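Local coordinates for 450aa long hypothetical fmu protein (Pyrococcus horikoshii, PDB 2YXL) that probably methylates cytosine in RNA at carbon 5, using S-adenosyl-L-methionine as methyl donor, at residues Glu358-Ile361 against Asn362-Gln366. Residues are numbered along the deposited sequence; the frame is centred on the assembly and turned at random.
Sequences EDKI and NEMSQ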
loop_
_atom_site.group_PDB
_atom_site.type_symbol
_atom_site.label_atom_id
_atom_site.label_comp_id
_atom_site.label_asym_id
_atom_site.label_seq_id
_atom_site.Cartn_x
_atom_site.Cartn_y
_atom_site.Cartn_z
ATOM N N GLU A 358 14.843 -10.138 -2.822
ATOM C CA GLU A 358 14.659 -11.061 -3.966
ATOM C C GLU A 358 13.992 -12.482 -3.906
ATOM O O GLU A 358 13.408 -12.859 -4.917
ATOM C CB GLU A 358 15.935 -11.104 -4.822
ATOM C CG GLU A 358 15.660 -11.348 -6.308
ATOM C CD GLU A 358 16.454 -10.438 -7.232
ATOM O OE1 GLU A 358 15.991 -10.213 -8.370
ATOM O OE2 GLU A 358 17.532 -9.948 -6.829
ATOM N N ASP A 359 14.050 -13.309 -2.847
ATOM C CA ASP A 359 14.772 -13.181 -1.573
ATOM C C ASP A 359 14.506 -11.879 -0.830
ATOM O O ASP A 359 15.455 -11.143 -0.553
ATOM C CB ASP A 359 16.278 -13.417 -1.774
ATOM C CG ASP A 359 17.055 -13.426 -0.466
ATOM O OD1 ASP A 359 18.256 -13.075 -0.489
ATOM O OD2 ASP A 359 16.468 -13.770 0.583
ATOM N N LYS A 360 13.260 -11.615 -0.418
ATOM C CA LYS A 360 12.243 -12.625 -0.094
ATOM C C LYS A 360 11.011 -12.768 -1.018
ATOM O O LYS A 360 9.881 -12.888 -0.528
ATOM C CB LYS A 360 11.753 -12.364 1.340
ATOM C CG LYS A 360 11.258 -10.925 1.579
ATOM C CD LYS A 360 9.938 -10.897 2.341
ATOM C CE LYS A 360 9.244 -9.549 2.182
ATOM N NZ LYS A 360 7.856 -9.555 2.724
ATOM N N ILE A 361 11.212 -12.780 -2.334
ATOM C CA ILE A 361 10.120 -13.127 -3.257
ATOM C C ILE A 361 9.768 -14.613 -3.112
ATOM O O ILE A 361 8.592 -14.981 -3.057
ATOM C CB ILE A 361 10.462 -12.793 -4.734
ATOM C CG1 ILE A 361 10.516 -11.277 -4.943
ATOM C CG2 ILE A 361 9.452 -13.424 -5.692
ATOM C CD1 ILE A 361 11.204 -10.844 -6.230
ATOM N N ASN A 362 10.798 -15.453 -3.033
ATOM C CA ASN A 362 10.620 -16.900 -2.913
ATOM C C ASN A 362 10.101 -17.323 -1.540
ATOM O O ASN A 362 9.376 -18.314 -1.418
ATOM C CB ASN A 362 11.924 -17.631 -3.250
ATOM C CG ASN A 362 12.400 -17.365 -4.674
ATOM O OD1 ASN A 362 13.592 -17.459 -4.962
ATOM N ND2 ASN A 362 11.470 -17.034 -5.570
ATOM N N GLU A 363 10.479 -16.557 -0.519
ATOM C CA GLU A 363 10.004 -16.752 0.850
ATOM C C GLU A 363 8.493 -16.538 0.943
ATOM O O GLU A 363 7.794 -17.316 1.590
ATOM C CB GLU A 363 10.736 -15.796 1.791
ATOM C CG GLU A 363 10.627 -16.129 3.271
ATOM C CD GLU A 363 11.466 -15.202 4.133
ATOM O OE1 GLU A 363 12.396 -15.698 4.803
ATOM O OE2 GLU A 363 11.204 -13.979 4.135
ATOM N N MET A 364 8.003 -15.480 0.295
ATOM C CA MET A 364 6.570 -15.214 0.195
ATOM C C MET A 364 5.872 -16.264 -0.668
ATOM O O MET A 364 4.756 -16.691 -0.359
ATOM C CB MET A 364 6.313 -13.814 -0.376
ATOM C CG MET A 364 6.390 -12.671 0.638
ATOM S SD MET A 364 4.990 -12.630 1.785
ATOM C CE MET A 364 5.710 -13.421 3.231
ATOM N N SER A 365 6.546 -16.677 -1.742
ATOM C CA SER A 365 6.022 -17.685 -2.663
ATOM C C SER A 365 5.720 -19.021 -1.975
ATOM O O SER A 365 4.697 -19.646 -2.264
ATOM C CB SER A 365 6.983 -17.891 -3.839
ATOM O OG SER A 365 6.408 -18.723 -4.831
ATOM N N GLN A 366 6.604 -19.446 -1.069
ATOM C CA GLN A 366 6.410 -20.688 -0.310
ATOM C C GLN A 366 5.238 -20.579 0.670
ATOM O O GLN A 366 4.471 -21.533 0.826
ATOM C CB GLN A 366 7.698 -21.105 0.424
ATOM C CG GLN A 366 7.664 -22.531 1.002
ATOM C CD GLN A 366 8.935 -22.918 1.758
ATOM O OE1 GLN A 366 9.550 -23.946 1.471
ATOM N NE2 GLN A 366 9.326 -22.100 2.731
#
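K360 meets E363 and M364 across the first turn of helix 361-376, in the class I-like, Rossmann-type methyltransferase domain. It sits at the N-cap position, where the loop from helix 352-355 ends. Its carbonyl accepts a weak backbone bond from M364 N, with N to O at 3.3 Å. One residue on, S365 N donates to I361 O at 3.0 Å, and the helical pattern is established.

The K360 side chain starts between its own backbone N and carbonyl carbon (chi1 54°) and then bends at chi2. K360 NZ ends 4.0 Å from M364 CG, and the two side chains run alongside each other in the same direction. E363 approaches K360 at a slant. Its OE2 lies 3.3 Å from K360 CB, while K360 NZ stays 5.7 Å from E363 OE2.

The I361 side chain starts out away from 362-366, but its CG2 still touches N362, 4.1 Å from ND2. The two side chains cross at an angle. N362 CG is anti to its own carbonyl carbon (chi1 -61°), and N362 ND2 comes within 3.8 Å of I361 C. I361 also packs on W160 and R164, joining this helix start to helix 159-169, and on T341, F393 and E395. N362 touches E395 too, and S365 OG is hydrogen-bonded to E395 O. The M364 side chain lies about 7 Å from the bound sinefungin.

Between K360 and E363 the contact is mainly aliphatic carbon against carboxylate oxygen. Their opposite charges may attract at a distance, but no salt bridge forms, and backbone bonds supply the directional hold on this first turn.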